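Local coordinates for protein 3-dehydroquinate dehydratase (PDB 2YSW) that catalyses, as a type I dehydroquinase working through a Schiff base, the cis-dehydration of 3-dehydroquinate to 3-dehydroshikimate in the chorismate pathway, at residues 76-81 / 98-103; 35-40 / 70-75; 1-6 / 204-209. All blocks are in the same frame, centred on the assembly; numbering follows the deposited sequence.

Contact 1: residues 76-81 / 98-103; sequences LFEELS and VKLYNI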
loop_
_atom_site.group_PDB
_atom_site.type_symbol
_atom_site.label_atom_id
_atom_site.label_comp_id
_atom_site.label_asym_id
_atom_site.label_seq_id
_atom_site.Cartn_x
_atom_site.Cartn_y
_atom_site.Cartn_z
ATOM N N LEU A 76 21.371 -16.868 -25.444
ATOM C CA LEU A 76 21.617 -16.036 -24.274
ATOM C C LEU A 76 20.997 -16.648 -23.009
ATOM O O LEU A 76 21.668 -16.786 -21.989
ATOM C CB LEU A 76 21.077 -14.625 -24.520
ATOM C CG LEU A 76 21.759 -13.827 -25.640
ATOM C CD1 LEU A 76 20.986 -12.533 -25.929
ATOM C CD2 LEU A 76 23.186 -13.510 -25.238
ATOM N N PHE A 77 19.726 -17.034 -23.073
ATOM C CA PHE A 77 19.079 -17.631 -21.905
ATOM C C PHE A 77 19.820 -18.885 -21.434
ATOM O O PHE A 77 20.238 -18.976 -20.283
ATOM C CB PHE A 77 17.615 -17.999 -22.207
ATOM C CG PHE A 77 16.652 -16.837 -22.122
ATOM C CD1 PHE A 77 16.618 -16.015 -20.993
ATOM C CD2 PHE A 77 15.739 -16.599 -23.148
ATOM C CE1 PHE A 77 15.684 -14.977 -20.890
ATOM C CE2 PHE A 77 14.804 -15.567 -23.053
ATOM C CZ PHE A 77 14.776 -14.755 -21.919
ATOM N N GLU A 78 19.993 -19.845 -22.330
ATOM C CA GLU A 78 20.658 -21.092 -21.971
ATOM C C GLU A 78 22.088 -20.945 -21.456
ATOM O O GLU A 78 22.470 -21.619 -20.501
ATOM C CB GLU A 78 20.630 -22.056 -23.160
ATOM C CG GLU A 78 19.229 -22.559 -23.488
ATOM C CD GLU A 78 19.149 -23.285 -24.821
ATOM O OE1 GLU A 78 20.210 -23.524 -25.442
ATOM O OE2 GLU A 78 18.023 -23.621 -25.249
ATOM N N GLU A 79 22.867 -20.053 -22.060
ATOM C CA GLU A 79 24.258 -19.876 -21.651
ATOM C C GLU A 79 24.547 -18.883 -20.527
ATOM O O GLU A 79 25.543 -19.028 -19.826
ATOM C CB GLU A 79 25.107 -19.485 -22.854
ATOM C CG GLU A 79 25.045 -20.448 -24.016
ATOM C CD GLU A 79 26.426 -20.792 -24.519
ATOM O OE1 GLU A 79 27.340 -20.924 -23.673
ATOM O OE2 GLU A 79 26.595 -20.934 -25.749
ATOM N N LEU A 80 23.701 -17.875 -20.349
ATOM C CA LEU A 80 23.961 -16.884 -19.308
ATOM C C LEU A 80 23.084 -17.014 -18.066
ATOM O O LEU A 80 23.337 -16.362 -17.051
ATOM C CB LEU A 80 23.841 -15.478 -19.897
ATOM C CG LEU A 80 24.800 -15.195 -21.060
ATOM C CD1 LEU A 80 24.581 -13.782 -21.555
ATOM C CD2 LEU A 80 26.250 -15.387 -20.605
ATOM N N SER A 81 22.051 -17.847 -18.152
ATOM C CA SER A 81 21.163 -18.074 -17.013
ATOM C C SER A 81 21.938 -18.550 -15.794
ATOM O O SER A 81 21.668 -18.119 -14.672
ATOM C CB SER A 81 20.108 -19.120 -17.354
ATOM O OG SER A 81 18.976 -18.487 -17.905
ATOM N N VAL A 98 11.056 -25.530 -19.405
ATOM C CA VAL A 98 11.649 -26.731 -18.824
ATOM C C VAL A 98 13.167 -26.671 -18.919
ATOM O O VAL A 98 13.871 -26.949 -17.949
ATOM C CB VAL A 98 11.120 -28.010 -19.526
ATOM C CG1 VAL A 98 11.827 -29.251 -18.979
ATOM C CG2 VAL A 98 9.614 -28.133 -19.297
ATOM N N LYS A 99 13.659 -26.279 -20.088
ATOM C CA LYS A 99 15.092 -26.168 -20.334
ATOM C C LYS A 99 15.752 -25.218 -19.337
ATOM O O LYS A 99 16.724 -25.569 -18.665
ATOM C CB LYS A 99 15.318 -25.648 -21.749
ATOM C CG LYS A 99 16.430 -26.332 -22.504
ATOM C CD LYS A 99 15.903 -26.838 -23.843
ATOM C CE LYS A 99 15.322 -25.696 -24.669
ATOM N NZ LYS A 99 14.588 -26.172 -25.882
ATOM N N LEU A 100 15.213 -24.008 -19.248
ATOM C CA LEU A 100 15.742 -22.996 -18.350
ATOM C C LEU A 100 15.616 -23.372 -16.879
ATOM O O LEU A 100 16.436 -22.954 -16.051
ATOM C CB LEU A 100 15.063 -21.647 -18.633
ATOM C CG LEU A 100 15.802 -20.735 -19.626
ATOM C CD1 LEU A 100 16.475 -21.556 -20.714
ATOM C CD2 LEU A 100 14.843 -19.721 -20.214
ATOM N N TYR A 101 14.603 -24.154 -16.535
ATOM C CA TYR A 101 14.476 -24.566 -15.141
ATOM C C TYR A 101 15.623 -25.517 -14.810
ATOM O O TYR A 101 16.285 -25.376 -13.786
ATOM C CB TYR A 101 13.158 -25.297 -14.871
ATOM C CG TYR A 101 13.118 -25.892 -13.474
ATOM C CD1 TYR A 101 12.956 -25.076 -12.354
ATOM C CD2 TYR A 101 13.301 -27.262 -13.268
ATOM C CE1 TYR A 101 12.974 -25.607 -11.057
ATOM C CE2 TYR A 101 13.325 -27.806 -11.976
ATOM C CZ TYR A 101 13.160 -26.971 -10.880
ATOM O OH TYR A 101 13.178 -27.496 -9.610
ATOM N N ASN A 102 15.848 -26.496 -15.680
ATOM C CA ASN A 102 16.918 -27.465 -15.445
ATOM C C ASN A 102 18.282 -26.795 -15.338
ATOM O O ASN A 102 19.057 -27.096 -14.440
ATOM C CB ASN A 102 16.943 -28.522 -16.556
ATOM C CG ASN A 102 15.714 -29.416 -16.539
ATOM O OD1 ASN A 102 15.174 -29.719 -15.476
ATOM N ND2 ASN A 102 15.279 -29.856 -17.717
ATOM N N ILE A 103 18.556 -25.867 -16.250
ATOM C CA ILE A 103 19.831 -25.157 -16.269
ATOM C C ILE A 103 20.060 -24.282 -15.038
ATOM O O ILE A 103 21.135 -24.308 -14.446
ATOM C CB ILE A 103 19.940 -24.287 -17.541
ATOM C CG1 ILE A 103 20.029 -25.198 -18.763
ATOM C CG2 ILE A 103 21.146 -23.342 -17.449
ATOM C CD1 ILE A 103 20.024 -24.456 -20.086
#
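Leu100 and Ile103, one helical turn apart, pack against Phe77 and Glu78, with Ser81 at the margin, and this apolar packing makes up most of the contact. The two methyls of Leu100 are divided between neighbours. Leu100 CD2 lies 3.8 Å from CB of Phe77 and also meets CG at the root of the ring, approaching the aromatic plane obliquely. Leu100 CD1 touches the same CB and, at 4.0 Å, CG of Glu78, whose side chain runs at about a right angle to the leucine. Ile103 works through two branches. Ile103 CG2, set anti to the backbone N by a chi1 of -67°, comes within 3.7 Å of the carbonyl oxygen of Glu78, while CD1 rests on the CA, CB and CG of that glutamate. The aliphatic part of Glu78 is thereby packed, leaving its carboxylate to extend beyond.

The electrostatic component is looser. Glu78 OE2 is nearest to Lys99 CE, at 3.5 Å, but stands 4.3 Å from Lys99 NZ, near enough for a probably favourable attraction but too far for a salt bridge. Glu74, which also touches Lys99, brings a second carboxylate close to that of Glu78; the lysine probably eases the repulsion between them.

The side-chain hydrogen bond lies within residues 76-81. The hydroxyl of Ser81 (OG) donates to Phe77 O over 2.7 Å, from above the carbonyl plane, and Ser81 N reaches the same oxygen from the opposite face. Two donors therefore grip one carbonyl, and Thr87 is an outside partner of the hydroxyl.

The segment axes run nearly parallel, 12° apart, with a closest approach of 9.7 Å, as expected of successive outer helices in a TIM barrel. Phe77 and Leu100 both reach Ile89 on strand 86-90, which links helices 73-80 and 94-107, whereas Leu80 turns to helix 39-51.

Contact 2: residues 35-40 / 70-75; sequences SDTSLN and VKNREE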
loop_
_atom_site.group_PDB
_atom_site.type_symbol
_atom_site.label_atom_id
_atom_site.label_comp_id
_atom_site.label_asym_id
_atom_site.label_seq_id
_atom_site.Cartn_x
_atom_site.Cartn_y
_atom_site.Cartn_z
ATOM N N SER A 35 21.808 -2.455 -27.505
ATOM C CA SER A 35 22.229 -2.164 -28.870
ATOM C C SER A 35 23.117 -3.309 -29.384
ATOM O O SER A 35 23.449 -3.365 -30.566
ATOM C CB SER A 35 22.992 -0.834 -28.926
ATOM O OG SER A 35 24.096 -0.836 -28.032
ATOM N N ASP A 36 23.480 -4.223 -28.483
ATOM C CA ASP A 36 24.311 -5.379 -28.814
ATOM C C ASP A 36 23.819 -6.520 -27.923
ATOM O O ASP A 36 23.737 -6.357 -26.706
ATOM C CB ASP A 36 25.782 -5.073 -28.498
ATOM C CG ASP A 36 26.738 -6.159 -28.977
ATOM O OD1 ASP A 36 26.328 -7.336 -29.103
ATOM O OD2 ASP A 36 27.925 -5.830 -29.211
ATOM N N THR A 37 23.495 -7.669 -28.509
ATOM C CA THR A 37 23.019 -8.796 -27.708
ATOM C C THR A 37 23.940 -10.016 -27.812
ATOM O O THR A 37 23.551 -11.141 -27.480
ATOM C CB THR A 37 21.573 -9.221 -28.108
ATOM O OG1 THR A 37 21.584 -9.806 -29.417
ATOM C CG2 THR A 37 20.637 -8.010 -28.103
ATOM N N SER A 38 25.168 -9.798 -28.262
ATOM C CA SER A 38 26.102 -10.912 -28.381
ATOM C C SER A 38 26.364 -11.516 -27.002
ATOM O O SER A 38 26.291 -10.837 -25.971
ATOM C CB SER A 38 27.420 -10.456 -29.014
ATOM O OG SER A 38 28.217 -9.764 -28.073
ATOM N N LEU A 39 26.659 -12.807 -26.993
ATOM C CA LEU A 39 26.913 -13.529 -25.759
ATOM C C LEU A 39 27.874 -12.837 -24.783
ATOM O O LEU A 39 27.519 -12.572 -23.629
ATOM C CB LEU A 39 27.439 -14.923 -26.101
ATOM C CG LEU A 39 27.658 -15.870 -24.929
ATOM C CD1 LEU A 39 26.349 -16.068 -24.177
ATOM C CD2 LEU A 39 28.186 -17.199 -25.454
ATOM N N ASN A 40 29.085 -12.527 -25.236
ATOM C CA ASN A 40 30.062 -11.912 -24.343
ATOM C C ASN A 40 29.755 -10.483 -23.915
ATOM O O ASN A 40 30.180 -10.046 -22.850
ATOM C CB ASN A 40 31.457 -12.017 -24.967
ATOM C CG ASN A 40 31.985 -13.442 -24.934
ATOM O OD1 ASN A 40 32.441 -13.915 -23.901
ATOM N ND2 ASN A 40 31.892 -14.139 -26.057
ATOM N N VAL A 70 15.100 -10.540 -30.537
ATOM C CA VAL A 70 16.493 -10.773 -30.223
ATOM C C VAL A 70 16.752 -12.140 -30.831
ATOM O O VAL A 70 16.331 -13.164 -30.299
ATOM C CB VAL A 70 16.737 -10.808 -28.709
ATOM C CG1 VAL A 70 18.160 -11.304 -28.422
ATOM C CG2 VAL A 70 16.523 -9.413 -28.123
ATOM N N LYS A 71 17.430 -12.134 -31.968
ATOM C CA LYS A 71 17.741 -13.350 -32.707
ATOM C C LYS A 71 18.348 -14.483 -31.895
ATOM O O LYS A 71 17.960 -15.637 -32.051
ATOM C CB LYS A 71 18.678 -13.017 -33.863
ATOM C CG LYS A 71 18.119 -13.340 -35.227
ATOM C CD LYS A 71 16.955 -12.439 -35.582
ATOM C CE LYS A 71 17.161 -11.848 -36.971
ATOM N NZ LYS A 71 15.961 -11.098 -37.456
ATOM N N ASN A 72 19.302 -14.159 -31.032
ATOM C CA ASN A 72 19.968 -15.186 -30.238
ATOM C C ASN A 72 19.467 -15.293 -28.790
ATOM O O ASN A 72 20.214 -15.704 -27.910
ATOM C CB ASN A 72 21.480 -14.925 -30.252
ATOM C CG ASN A 72 21.851 -13.591 -29.614
ATOM O OD1 ASN A 72 21.105 -12.612 -29.705
ATOM N ND2 ASN A 72 23.017 -13.545 -28.976
ATOM N N ARG A 73 18.200 -14.963 -28.545
ATOM C CA ARG A 73 17.691 -15.018 -27.175
ATOM C C ARG A 73 17.775 -16.397 -26.543
ATOM O O ARG A 73 18.036 -16.511 -25.350
ATOM C CB ARG A 73 16.252 -14.476 -27.095
ATOM C CG ARG A 73 15.152 -15.414 -27.548
ATOM C CD ARG A 73 13.838 -14.647 -27.716
ATOM N NE ARG A 73 13.310 -14.074 -26.473
ATOM C CZ ARG A 73 12.388 -14.660 -25.709
ATOM N NH1 ARG A 73 11.894 -15.844 -26.050
ATOM N NH2 ARG A 73 11.927 -14.047 -24.628
ATOM N N GLU A 74 17.579 -17.449 -27.331
ATOM C CA GLU A 74 17.650 -18.798 -26.777
ATOM C C GLU A 74 19.068 -19.102 -26.299
ATOM O O GLU A 74 19.259 -19.691 -25.237
ATOM C CB GLU A 74 17.223 -19.843 -27.807
ATOM C CG GLU A 74 17.267 -21.259 -27.252
ATOM C CD GLU A 74 16.905 -22.318 -28.275
ATOM O OE1 GLU A 74 16.618 -21.958 -29.441
ATOM O OE2 GLU A 74 16.910 -23.515 -27.908
ATOM N N GLU A 75 20.055 -18.700 -27.094
ATOM C CA GLU A 75 21.459 -18.908 -26.750
ATOM C C GLU A 75 21.771 -18.132 -25.476
ATOM O O GLU A 75 22.358 -18.664 -24.540
ATOM C CB GLU A 75 22.368 -18.425 -27.899
ATOM C CG GLU A 75 23.578 -17.592 -27.448
ATOM C CD GLU A 75 24.589 -17.322 -28.567
ATOM O OE1 GLU A 75 25.426 -18.218 -28.816
ATOM O OE2 GLU A 75 24.551 -16.236 -29.195
HETATM O O HOH W 1 26.675 -14.129 -29.465
#
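Thr37 and Asn72 are joined by a pair of hydrogen bonds that uses both ends of the asparagine amide. Asn72 ND2 donates to Thr37 O over 2.9 Å, nearly straight at 167°; the acceptor lies close to the amide plane, although the nitrogen stands well above the carbonyl plane of Thr37. In return Thr37 OG1 donates to Asn72 OD1, also at 2.9 Å, only slightly tilted from the plane of that carbonyl. A chi1 of 63° sets the amide of Asn72 between its own backbone N and carbonyl carbon, facing the threonine.

The second bond from Asn72 ND2 goes to Glu75 OE2, 3.1 Å away, on the anti lone pair of the carboxylate and again almost in the amide plane. Two donor bonds and one acceptor bond thus fix the rotation of the amide and tell its O from its N. Glu75 OE2 also accepts from a water at 3.0 Å, and this water in turn accepts from Leu39 N over 2.8 Å, so a first-turn amide of helix 39-51 is satisfied through solvent. Asp36 OD1 serves Ser38 N directly at 2.8 Å, which completes an Asx turn. Apolar contact is slight: Val70 CG1 lies beside CB and CG2 of Thr37.

Ser38 and Asn72 occupy the N-cap positions of helices 39-51 and 73-80, yet the Asn72 side chain makes no capping bond and is used to bridge to Thr37 and to hold Glu75 of its own segment. The type I beta turn from Val70 to Arg73 leads into the second helix. Such a junction joins two loops that enter adjacent outer helices of the TIM barrel characteristic of type I dehydroquinases.

Contact 3: residues 1-6 / 204-209; sequences MLIAVP and IPLEEM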
loop_
_atom_site.group_PDB
_atom_site.type_symbol
_atom_site.label_atom_id
_atom_site.label_comp_id
_atom_site.label_asym_id
_atom_site.label_seq_id
_atom_site.Cartn_x
_atom_site.Cartn_y
_atom_site.Cartn_z
ATOM N N MET A 1 11.897 -6.570 1.061
ATOM C CA MET A 1 11.581 -6.030 -0.314
ATOM C C MET A 1 12.877 -5.672 -1.081
ATOM O O MET A 1 13.592 -4.716 -0.720
ATOM C CB MET A 1 10.689 -4.770 -0.203
ATOM C CG MET A 1 10.367 -4.078 -1.538
ATOM S SD MET A 1 9.370 -2.575 -1.379
ATOM C CE MET A 1 7.961 -3.152 -1.918
ATOM N N LEU A 2 13.184 -6.459 -2.111
ATOM C CA LEU A 2 14.354 -6.213 -2.945
ATOM C C LEU A 2 13.936 -5.211 -4.009
ATOM O O LEU A 2 12.872 -5.352 -4.615
ATOM C CB LEU A 2 14.814 -7.524 -3.595
ATOM C CG LEU A 2 15.259 -8.593 -2.583
ATOM C CD1 LEU A 2 15.576 -9.903 -3.287
ATOM C CD2 LEU A 2 16.465 -8.082 -1.817
ATOM N N ILE A 3 14.780 -4.212 -4.245
ATOM C CA ILE A 3 14.481 -3.183 -5.229
ATOM C C ILE A 3 15.324 -3.402 -6.476
ATOM O O ILE A 3 16.553 -3.493 -6.411
ATOM C CB ILE A 3 14.752 -1.769 -4.666
ATOM C CG1 ILE A 3 13.868 -1.539 -3.439
ATOM C CG2 ILE A 3 14.461 -0.702 -5.728
ATOM C CD1 ILE A 3 14.103 -0.199 -2.746
ATOM N N ALA A 4 14.648 -3.491 -7.615
ATOM C CA ALA A 4 15.326 -3.723 -8.875
ATOM C C ALA A 4 15.193 -2.506 -9.766
ATOM O O ALA A 4 14.197 -1.785 -9.704
ATOM C CB ALA A 4 14.734 -4.946 -9.558
ATOM N N VAL A 5 16.212 -2.273 -10.582
ATOM C CA VAL A 5 16.217 -1.153 -11.514
ATOM C C VAL A 5 16.526 -1.696 -12.904
ATOM O O VAL A 5 17.557 -2.350 -13.116
ATOM C CB VAL A 5 17.294 -0.104 -11.146
ATOM C CG1 VAL A 5 17.332 0.997 -12.195
ATOM C CG2 VAL A 5 16.997 0.494 -9.783
ATOM N N PRO A 6 15.614 -1.470 -13.861
ATOM C CA PRO A 6 15.796 -1.933 -15.237
ATOM C C PRO A 6 16.765 -0.990 -15.943
ATOM O O PRO A 6 16.656 0.230 -15.817
ATOM C CB PRO A 6 14.387 -1.838 -15.832
ATOM C CG PRO A 6 13.478 -1.873 -14.628
ATOM C CD PRO A 6 14.224 -1.033 -13.640
ATOM N N ILE A 204 8.142 4.732 -9.826
ATOM C CA ILE A 204 8.705 5.382 -8.653
ATOM C C ILE A 204 10.231 5.395 -8.753
ATOM O O ILE A 204 10.850 4.348 -8.945
ATOM C CB ILE A 204 8.323 4.625 -7.358
ATOM C CG1 ILE A 204 6.803 4.558 -7.214
ATOM C CG2 ILE A 204 8.944 5.316 -6.150
ATOM C CD1 ILE A 204 6.342 3.693 -6.055
ATOM N N PRO A 205 10.852 6.584 -8.633
ATOM C CA PRO A 205 12.311 6.722 -8.705
ATOM C C PRO A 205 13.005 5.908 -7.619
ATOM O O PRO A 205 12.552 5.876 -6.471
ATOM C CB PRO A 205 12.531 8.221 -8.509
ATOM C CG PRO A 205 11.308 8.814 -9.131
ATOM C CD PRO A 205 10.204 7.908 -8.620
ATOM N N LEU A 206 14.103 5.251 -7.982
ATOM C CA LEU A 206 14.863 4.440 -7.034
ATOM C C LEU A 206 15.093 5.080 -5.671
ATOM O O LEU A 206 14.843 4.456 -4.641
ATOM C CB LEU A 206 16.219 4.035 -7.631
ATOM C CG LEU A 206 17.198 3.390 -6.636
ATOM C CD1 LEU A 206 16.617 2.076 -6.097
ATOM C CD2 LEU A 206 18.536 3.145 -7.309
ATOM N N GLU A 207 15.573 6.317 -5.660
ATOM C CA GLU A 207 15.853 7.020 -4.416
ATOM C C GLU A 207 14.601 7.155 -3.539
ATOM O O GLU A 207 14.663 6.972 -2.314
ATOM C CB GLU A 207 16.478 8.382 -4.753
ATOM C CG GLU A 207 17.146 9.093 -3.604
ATOM C CD GLU A 207 18.003 10.246 -4.062
ATOM O OE1 GLU A 207 18.060 10.476 -5.290
ATOM O OE2 GLU A 207 18.615 10.919 -3.198
ATOM N N GLU A 208 13.464 7.442 -4.168
ATOM C CA GLU A 208 12.200 7.551 -3.448
ATOM C C GLU A 208 11.782 6.203 -2.840
ATOM O O GLU A 208 11.401 6.147 -1.683
ATOM C CB GLU A 208 11.106 8.116 -4.373
ATOM C CG GLU A 208 10.933 9.632 -4.267
ATOM C CD GLU A 208 10.226 10.243 -5.462
ATOM O OE1 GLU A 208 9.134 9.755 -5.854
ATOM O OE2 GLU A 208 10.778 11.223 -6.011
ATOM N N MET A 209 11.880 5.115 -3.603
ATOM C CA MET A 209 11.484 3.786 -3.082
ATOM C C MET A 209 12.353 3.293 -1.935
ATOM O O MET A 209 11.905 2.534 -1.060
ATOM C CB MET A 209 11.515 2.729 -4.181
ATOM C CG MET A 209 11.016 1.379 -3.737
ATOM S SD MET A 209 9.248 1.367 -3.403
ATOM C CE MET A 209 8.712 1.234 -5.071
#
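Ile3 faces the first turn of helix 206-216 with two branches, each meeting a different residue. Ile3 CG2 touches CD1 of Leu206 at 3.5 Å, and Ile3 CD1, at the end of an extended arm (chi2 177°), meets CG of Met209 at 3.6 Å. Both pairs of side chains are inclined to each other. Val5, two residues on and on the same face of the strand, lies at about a right angle to Leu206; Val5 CG2 approaches Leu206 CD2 at 3.9 Å and CD1 at 4.0 Å. Leu206 therefore reaches both strand residues with its forked end. In Met209 a chi1 of -175° sends CG toward Ile3, and the bend at chi2 then carries Met209 SD to 4.4 Å from Met1 SD. The interface is apolar and largely buried.

Strand 2-7 runs between strands 26-30 and 190-192 in the parallel barrel sheet, and helix 206-216 covers its outer side. Met209 also packs on Thr191 and on Arg180, which binds 3-dehydroquinate, while Glu208 forms a salt bridge with Lys215 of the second subunit.

From the N terminus, the first segment of contact 3 starts the barrel with strand 2-7, and its partner comes only after residue 203, so this contact closes nearly the whole chain and brings the last helix onto the first strand. Contacts 2 and 1 fall within that span, in series: 35-40 meets 70-75, and then 76-81 meets 98-103. Both draw on helix 73-80, linking it back to helix 39-51 and forward to helix 94-107. They touch where Leu76 CD2 comes 3.3 Å from Thr37 O. Contact 3 lies apart, its centre about 27 Å from each of theirs, and opposite contact 1 across the chain's centre.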